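Local coordinates for lipoprotein (Colwellia psychrerythraea, PDB 3O0Y) that is a putative lipoprotein of unknown function, with a fold that probably relates it to metallopeptidases and with a possible role in lipid binding, at residues 376-380 / 579-585; 476-480 / 563-567. One frame throughout, in Å; residues are numbered along the deposited sequence.

Contact 1 of 2, residues 376-380 / 579-585; sequences PVFRT and DLAEFHD
The carbonyl oxygen of P376 rests on the methyl group of A581, P376 O lying 3.5 Å from A581 CB. V377 follows, its CG1 branch meeting CD2 of L580 at 4.1 Å, while its carbonyl oxygen accepts a hydrogen bond from the imidazole of H584, with ND1 2.8 Å from V377 O and an N-H...O angle of 158°. The oxygen lies in the imidazole plane, but the nitrogen approaches from above the carbonyl plane. The same oxygen is also touched by the CA-H of A581. F378 then lays its ring over one face of the H584 ring in an offset stack, centroids 4.2 Å apart and planes only 5° from parallel. Stack and V377 bond together fix the rotation of H584, whose NE2 is probably bonded to Y476. R379 bends at chi3 (-57°), which brings its guanidinium over A581, NE 3.4 Å from CB, and turns NH2 to D585 in a salt bridge, NH2 to OD2 2.8 Å. NH2 reaches that oxygen from above the carboxylate plane. A water joins NH1 of R379 to OE2 of E582, whose OE1 pairs with K609. Another water lies between OG1 of T380 and OD2 of D585, so T380 is linked to the helix through solvent. On the helix side, D579 is the N-cap, its OD2 accepting from E582 N at 3.0 Å. The whole is an irregular loop laid across the capped N-terminal turns of helix 580-588, held by an aromatic stack at its buried side and a salt bridge at its exposed one.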
ATOM      1  N   PRO A 376     -27.582  -1.480   4.504  1.00  8.89           N
ATOM      2  CA  PRO A 376     -28.483  -0.420   4.024  1.00 10.23           C
ATOM      3  C   PRO A 376     -27.810   0.712   3.310  1.00  8.87           C
ATOM      4  O   PRO A 376     -28.485   1.358   2.478  1.00 10.03           O
ATOM      5  CB  PRO A 376     -29.142   0.089   5.319  1.00 12.14           C
ATOM      6  CG  PRO A 376     -29.143  -1.125   6.194  1.00 13.22           C
ATOM      7  CD  PRO A 376     -27.831  -1.793   5.909  1.00 11.12           C
ATOM      8  N   VAL A 377     -26.547   0.974   3.620  1.00  7.40           N
ATOM      9  CA  VAL A 377     -25.796   2.019   2.949  1.00  6.77           C
ATOM     10  C   VAL A 377     -24.631   1.558   2.072  1.00  7.16           C
ATOM     11  O   VAL A 377     -23.916   2.385   1.509  1.00  7.10           O
ATOM     12  CB  VAL A 377     -25.341   3.094   3.939  1.00  8.93           C
ATOM     13  CG1 VAL A 377     -26.589   3.659   4.770  1.00 11.02           C
ATOM     14  CG2 VAL A 377     -24.222   2.643   4.926  1.00  8.74           C
ATOM     15  N   PHE A 378     -24.514   0.233   1.940  1.00  7.53           N
ATOM     16  CA  PHE A 378     -23.540  -0.359   1.039  1.00  6.25           C
ATOM     17  C   PHE A 378     -24.284  -1.498   0.311  1.00  7.09           C
ATOM     18  O   PHE A 378     -24.185  -2.684   0.673  1.00  7.01           O
ATOM     19  CB  PHE A 378     -22.358  -0.862   1.798  1.00  7.44           C
ATOM     20  CG  PHE A 378     -21.442   0.216   2.301  1.00  4.78           C
ATOM     21  CD1 PHE A 378     -20.586   0.906   1.436  1.00  6.61           C
ATOM     22  CD2 PHE A 378     -21.488   0.642   3.658  1.00  8.41           C
ATOM     23  CE1 PHE A 378     -19.752   1.884   1.939  1.00  6.26           C
ATOM     24  CE2 PHE A 378     -20.539   1.578   4.131  1.00  7.06           C
ATOM     25  CZ  PHE A 378     -19.730   2.181   3.309  1.00  5.71           C
ATOM     26  N   ARG A 379     -25.063  -1.093  -0.662  1.00  7.47           N
ATOM     27  CA  ARG A 379     -26.095  -1.953  -1.172  1.00  8.95           C
ATOM     28  C   ARG A 379     -25.576  -2.885  -2.320  1.00 11.20           C
ATOM     29  O   ARG A 379     -26.324  -3.795  -2.763  1.00 12.43           O
ATOM     30  CB  ARG A 379     -27.259  -1.124  -1.662  1.00 12.36           C
ATOM     31  CG  ARG A 379     -27.950  -0.291  -0.619  1.00 12.78           C
ATOM     32  CD  ARG A 379     -28.986   0.575  -1.317  1.00 19.53           C
ATOM     33  NE  ARG A 379     -28.335   1.401  -2.357  1.00 24.90           N
ATOM     34  CZ  ARG A 379     -28.939   2.306  -3.132  1.00 29.35           C
ATOM     35  NH1 ARG A 379     -30.261   2.563  -3.033  1.00 24.97           N
ATOM     36  NH2 ARG A 379     -28.205   2.987  -3.987  1.00 23.86           N
ATOM     37  N   THR A 380     -24.368  -2.656  -2.796  1.00  9.28           N
ATOM     38  CA  THR A 380     -23.739  -3.494  -3.837  1.00  8.88           C
ATOM     39  C   THR A 380     -22.612  -4.308  -3.172  1.00  8.36           C
ATOM     40  O   THR A 380     -21.604  -3.782  -2.699  1.00  7.47           O
ATOM     41  CB  THR A 380     -23.179  -2.629  -4.956  1.00 10.36           C
ATOM     42  OG1 THR A 380     -24.263  -1.899  -5.560  1.00 12.25           O
ATOM     43  CG2 THR A 380     -22.574  -3.536  -6.016  1.00 12.23           C
ATOM     44  N   ASP A 579     -29.202  10.613   0.249  1.00 13.01           N
ATOM     45  CA  ASP A 579     -29.197   9.196   0.573  1.00 13.03           C
ATOM     46  C   ASP A 579     -27.766   8.683   0.601  1.00  9.67           C
ATOM     47  O   ASP A 579     -27.035   8.718  -0.427  1.00  9.51           O
ATOM     48  CB  ASP A 579     -29.967   8.424  -0.465  1.00 16.06           C
ATOM     49  CG  ASP A 579     -30.118   7.005  -0.056  1.00 24.16           C
ATOM     50  OD1 ASP A 579     -30.888   6.761   0.897  1.00 39.78           O
ATOM     51  OD2 ASP A 579     -29.366   6.159  -0.554  1.00 31.54           O
ATOM     52  N   LEU A 580     -27.299   8.318   1.779  1.00  9.92           N
ATOM     53  CA  LEU A 580     -25.910   7.920   1.912  1.00  7.61           C
ATOM     54  C   LEU A 580     -25.594   6.704   1.055  1.00  6.51           C
ATOM     55  O   LEU A 580     -24.516   6.550   0.573  1.00  6.14           O
ATOM     56  CB  LEU A 580     -25.610   7.665   3.401  1.00  9.59           C
ATOM     57  CG  LEU A 580     -24.158   7.388   3.751  1.00  7.27           C
ATOM     58  CD1 LEU A 580     -23.263   8.575   3.530  1.00  6.51           C
ATOM     59  CD2 LEU A 580     -24.125   6.860   5.256  1.00  9.33           C
ATOM     60  N   ALA A 581     -26.546   5.773   0.881  1.00  7.24           N
ATOM     61  CA  ALA A 581     -26.310   4.620   0.019  1.00  7.41           C
ATOM     62  C   ALA A 581     -25.953   5.015  -1.401  1.00  8.61           C
ATOM     63  O   ALA A 581     -25.048   4.400  -2.027  1.00  8.41           O
ATOM     64  CB  ALA A 581     -27.521   3.658   0.021  1.00  8.40           C
ATOM     65  N   GLU A 582     -26.674   5.998  -1.941  1.00  8.55           N
ATOM     66  CA  GLU A 582     -26.345   6.522  -3.297  1.00  6.90           C
ATOM     67  C   GLU A 582     -25.041   7.179  -3.343  1.00  7.33           C
ATOM     68  O   GLU A 582     -24.335   7.001  -4.300  1.00  8.98           O
ATOM     69  CB  GLU A 582     -27.380   7.515  -3.767  1.00  9.11           C
ATOM     70  CG  GLU A 582     -28.753   6.866  -3.995  1.00 10.20           C
ATOM     71  CD  GLU A 582     -29.787   7.852  -4.530  1.00 16.52           C
ATOM     72  OE1 GLU A 582     -29.470   9.046  -4.772  1.00 17.66           O
ATOM     73  OE2 GLU A 582     -30.930   7.388  -4.744  1.00 21.67           O
ATOM     74  N   PHE A 583     -24.673   7.932  -2.307  1.00  6.90           N
ATOM     75  CA  PHE A 583     -23.367   8.568  -2.254  1.00  6.97           C
ATOM     76  C   PHE A 583     -22.268   7.522  -2.285  1.00  6.46           C
ATOM     77  O   PHE A 583     -21.296   7.676  -2.979  1.00  6.25           O
ATOM     78  CB  PHE A 583     -23.245   9.422  -0.978  1.00  8.54           C
ATOM     79  CG  PHE A 583     -21.893  10.029  -0.761  1.00  7.47           C
ATOM     80  CD1 PHE A 583     -21.546  11.140  -1.509  1.00  8.90           C
ATOM     81  CD2 PHE A 583     -21.012   9.592   0.208  1.00  7.57           C
ATOM     82  CE1 PHE A 583     -20.264  11.721  -1.410  1.00  7.86           C
ATOM     83  CE2 PHE A 583     -19.746  10.169   0.338  1.00  9.68           C
ATOM     84  CZ  PHE A 583     -19.388  11.283  -0.466  1.00  8.60           C
ATOM     85  N   HIS A 584     -22.422   6.475  -1.496  1.00  6.14           N
ATOM     86  CA  HIS A 584     -21.446   5.388  -1.517  1.00  5.68           C
ATOM     87  C   HIS A 584     -21.325   4.714  -2.889  1.00  7.51           C
ATOM     88  O   HIS A 584     -20.248   4.317  -3.277  1.00  6.35           O
ATOM     89  CB  HIS A 584     -21.741   4.366  -0.403  1.00  5.51           C
ATOM     90  CG  HIS A 584     -21.435   4.877   0.983  1.00  4.92           C
ATOM     91  ND1 HIS A 584     -22.071   4.435   2.114  1.00  4.91           N
ATOM     92  CD2 HIS A 584     -20.651   5.916   1.377  1.00  7.14           C
ATOM     93  CE1 HIS A 584     -21.600   5.098   3.162  1.00  7.08           C
ATOM     94  NE2 HIS A 584     -20.749   6.017   2.739  1.00  6.70           N
ATOM     95  N   ASP A 585     -22.405   4.573  -3.606  1.00  5.23           N
ATOM     96  CA  ASP A 585     -22.354   3.965  -4.919  1.00  7.10           C
ATOM     97  C   ASP A 585     -21.570   4.882  -5.874  1.00  7.90           C
ATOM     98  O   ASP A 585     -20.725   4.397  -6.647  1.00  7.86           O
ATOM     99  CB  ASP A 585     -23.710   3.728  -5.482  1.00  7.61           C
ATOM    100  CG  ASP A 585     -24.465   2.561  -4.823  1.00 16.09           C
ATOM    101  OD1 ASP A 585     -23.889   1.684  -4.126  1.00 18.67           O
ATOM    102  OD2 ASP A 585     -25.675   2.490  -5.138  1.00 20.96           O
TER
HETATM  103  O   HOH W   1     -25.065   1.564  -1.717  1.00 13.54           O
HETATM  104  O   HOH W   2     -31.034   4.581  -5.200  1.00 25.83           O
HETATM  105  O   HOH W   3     -25.925  -0.227  -4.591  1.00 21.66           O

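Contact 2 of 2, residues 476-480 / 563-567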
ATOM      1  N   TYR A 476     -12.094   7.100   5.807  1.00  5.54           N
ATOM      2  CA  TYR A 476     -13.511   7.475   5.805  1.00  6.26           C
ATOM      3  C   TYR A 476     -14.387   6.334   6.299  1.00  6.94           C
ATOM      4  O   TYR A 476     -15.293   6.601   7.094  1.00  4.96           O
ATOM      5  CB  TYR A 476     -13.933   7.972   4.416  1.00  6.91           C
ATOM      6  CG  TYR A 476     -15.408   8.088   4.227  1.00  7.36           C
ATOM      7  CD1 TYR A 476     -16.090   9.223   4.612  1.00  5.08           C
ATOM      8  CD2 TYR A 476     -16.115   7.103   3.606  1.00  6.66           C
ATOM      9  CE1 TYR A 476     -17.511   9.294   4.484  1.00  6.06           C
ATOM     10  CE2 TYR A 476     -17.512   7.170   3.465  1.00  8.40           C
ATOM     11  CZ  TYR A 476     -18.192   8.294   3.842  1.00  5.18           C
ATOM     12  OH  TYR A 476     -19.616   8.283   3.761  1.00  7.13           O
ATOM     13  N   SER A 477     -14.109   5.079   5.867  1.00  7.30           N
ATOM     14  CA  SER A 477     -14.809   3.816   6.249  1.00  8.56           C
ATOM     15  C   SER A 477     -14.842   3.671   7.755  1.00  5.44           C
ATOM     16  O   SER A 477     -15.864   3.243   8.329  1.00  7.88           O
ATOM     17  CB  SER A 477     -14.006   2.534   5.759  1.00  7.28           C
ATOM     18  OG  SER A 477     -14.385   2.555   4.437  1.00 21.92           O
ATOM     19  N   GLU A 478     -13.740   4.001   8.382  1.00  5.83           N
ATOM     20  CA  GLU A 478     -13.619   3.896   9.829  1.00  7.18           C
ATOM     21  C   GLU A 478     -14.609   4.826  10.546  1.00  7.37           C
ATOM     22  O   GLU A 478     -15.153   4.475  11.610  1.00  7.45           O
ATOM     23  CB  GLU A 478     -12.182   4.165  10.291  1.00  7.07           C
ATOM     24  CG  GLU A 478     -11.143   3.071   9.870  1.00  8.99           C
ATOM     25  CD  GLU A 478      -9.716   3.469  10.229  1.00 16.09           C
ATOM     26  OE1 GLU A 478      -9.334   3.382  11.452  1.00 16.23           O
ATOM     27  OE2 GLU A 478      -8.936   3.847   9.315  1.00 16.77           O
ATOM     28  N   GLN A 479     -14.823   5.992   9.957  1.00  6.83           N
ATOM     29  CA  GLN A 479     -15.803   6.942  10.507  1.00  6.28           C
ATOM     30  C   GLN A 479     -17.203   6.498  10.211  1.00  7.42           C
ATOM     31  O   GLN A 479     -18.070   6.554  11.070  1.00  6.53           O
ATOM     32  CB  GLN A 479     -15.614   8.380  10.000  1.00  6.46           C
ATOM     33  CG  GLN A 479     -16.645   9.326  10.579  1.00  8.42           C
ATOM     34  CD  GLN A 479     -16.311  10.771  10.163  1.00 10.69           C
ATOM     35  OE1 GLN A 479     -15.154  11.203  10.328  1.00 13.77           O
ATOM     36  NE2 GLN A 479     -17.295  11.501   9.693  1.00 10.52           N
ATOM     37  N   VAL A 480     -17.453   6.035   8.987  1.00  6.71           N
ATOM     38  CA  VAL A 480     -18.757   5.492   8.665  1.00  6.34           C
ATOM     39  C   VAL A 480     -19.129   4.328   9.604  1.00  6.73           C
ATOM     40  O   VAL A 480     -20.288   4.197   9.967  1.00  5.86           O
ATOM     41  CB  VAL A 480     -18.843   4.980   7.205  1.00  8.27           C
ATOM     42  CG1 VAL A 480     -20.269   4.274   6.967  1.00 13.35           C
ATOM     43  CG2 VAL A 480     -18.793   6.161   6.271  1.00 15.95           C
ATOM     44  N   ILE A 563     -13.275  13.393   0.601  1.00  8.29           N
ATOM     45  CA  ILE A 563     -14.505  12.577   0.601  1.00  5.59           C
ATOM     46  C   ILE A 563     -15.559  13.191   1.497  1.00  6.48           C
ATOM     47  O   ILE A 563     -16.700  13.348   1.092  1.00  7.15           O
ATOM     48  CB  ILE A 563     -14.253  11.047   0.961  1.00  6.75           C
ATOM     49  CG1 ILE A 563     -13.355  10.440  -0.131  1.00  7.41           C
ATOM     50  CG2 ILE A 563     -15.670  10.366   1.163  1.00  7.29           C
ATOM     51  CD1 ILE A 563     -12.704   9.063   0.282  1.00  6.99           C
ATOM     52  N   LEU A 564     -15.197  13.573   2.719  1.00  6.96           N
ATOM     53  CA  LEU A 564     -16.116  14.210   3.620  1.00  7.61           C
ATOM     54  C   LEU A 564     -16.628  15.594   3.129  1.00  6.93           C
ATOM     55  O   LEU A 564     -17.826  15.946   3.311  1.00  7.10           O
ATOM     56  CB  LEU A 564     -15.466  14.309   5.004  1.00  7.32           C
ATOM     57  CG  LEU A 564     -15.407  13.028   5.830  1.00  6.45           C
ATOM     58  CD1 LEU A 564     -14.638  13.304   7.126  1.00 12.74           C
ATOM     59  CD2 LEU A 564     -16.862  12.579   6.138  1.00  8.77           C
ATOM     60  N   SER A 565     -15.764  16.355   2.477  1.00  7.19           N
ATOM     61  CA  SER A 565     -16.157  17.644   1.914  1.00  8.80           C
ATOM     62  C   SER A 565     -17.185  17.468   0.790  1.00 10.37           C
ATOM     63  O   SER A 565     -18.207  18.180   0.739  1.00 10.02           O
ATOM     64  CB  SER A 565     -14.916  18.325   1.342  1.00 11.61           C
ATOM     65  OG  SER A 565     -15.316  19.562   0.778  1.00 16.74           O
ATOM     66  N   LEU A 566     -16.968  16.448  -0.054  1.00  9.38           N
ATOM     67  CA  LEU A 566     -17.941  16.088  -1.051  1.00  6.46           C
ATOM     68  C   LEU A 566     -19.255  15.654  -0.473  1.00  7.41           C
ATOM     69  O   LEU A 566     -20.315  16.008  -1.009  1.00  7.85           O
ATOM     70  CB  LEU A 566     -17.356  15.086  -2.064  1.00  6.62           C
ATOM     71  CG  LEU A 566     -16.227  15.614  -2.994  1.00  6.78           C
ATOM     72  CD1 LEU A 566     -15.616  14.337  -3.626  1.00  8.21           C
ATOM     73  CD2 LEU A 566     -16.784  16.612  -4.100  1.00  6.37           C
ATOM     74  N   ARG A 567     -19.208  14.869   0.599  1.00  6.52           N
ATOM     75  CA  ARG A 567     -20.428  14.410   1.240  1.00  6.42           C
ATOM     76  C   ARG A 567     -21.216  15.608   1.765  1.00  7.71           C
ATOM     77  O   ARG A 567     -22.448  15.629   1.704  1.00  9.36           O
ATOM     78  CB  ARG A 567     -20.075  13.404   2.316  1.00  5.27           C
ATOM     79  CG  ARG A 567     -21.285  12.653   2.858  1.00  8.30           C
ATOM     80  CD  ARG A 567     -20.886  11.468   3.774  1.00  7.26           C
ATOM     81  NE  ARG A 567     -20.590  11.973   5.108  1.00  7.54           N
ATOM     82  CZ  ARG A 567     -20.590  11.249   6.218  1.00  8.90           C
ATOM     83  NH1 ARG A 567     -20.725   9.931   6.160  1.00  7.15           N
ATOM     84  NH2 ARG A 567     -20.383  11.863   7.388  1.00  9.19           N
TER
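Y476 fills the interface with I563, L564 and R567 in a helix-helix packing of this largely helical fold, where the axes of the segments 476-480 and 563-567 come within 12.1 Å at 53°. From CB, which points toward the second helix, the side chain leaves with CG anti to the backbone N (chi1 167°), and this carries the ring into the interface. CG, CD1 and CD2 lie beneath the I563 methyl, a CH-pi contact with CG2 3.8 Å from the ring centroid; V480 CG2 covers the opposite face. Further out, L564 CD2 meets CE1 at the ring edge, 3.7 Å away, and CZ has NH1 of R567 nearby. At the tip, OH accepts from R567, NH1 to OH 3.1 Å, through a rather bent bond (N-H...O 140°) tilted from the guanidinium plane. OH also probably bonds H584, and NH1 pairs with E483, so the buried polar ends are matched. A phenylalanine here would probably leave H584 NE2 and one N-H of R567 without the hydroxyl they share. One turn on, the amide of Q479 is bonded to E483 and sets its NE2 3.7 Å from L564 CD2.

In the fold
Following the chain from its N terminus, the loop after helix 353-373 comes first as segment 376-380, ahead of the small three-stranded sheet. Contact 1 closes a loop of 198 intervening residues at helix 580-588. Inside that span, helix 467-483 meets helix 555-574 in contact 2, closing a shorter, mostly helical stretch of 82 residues without strands, so contact 2 is nested within contact 1. Helices 555-574 and 580-588 are consecutive, which brings the two closures together, their centres about 12 Å apart. They join through a probable hydrogen bond between H584 NE2 and Y476 OH, 2.7 Å, and through F583 packing on R567. The two contacts thus tie the loop after helix 353-373 to helices 467-483, 555-574 and 580-588.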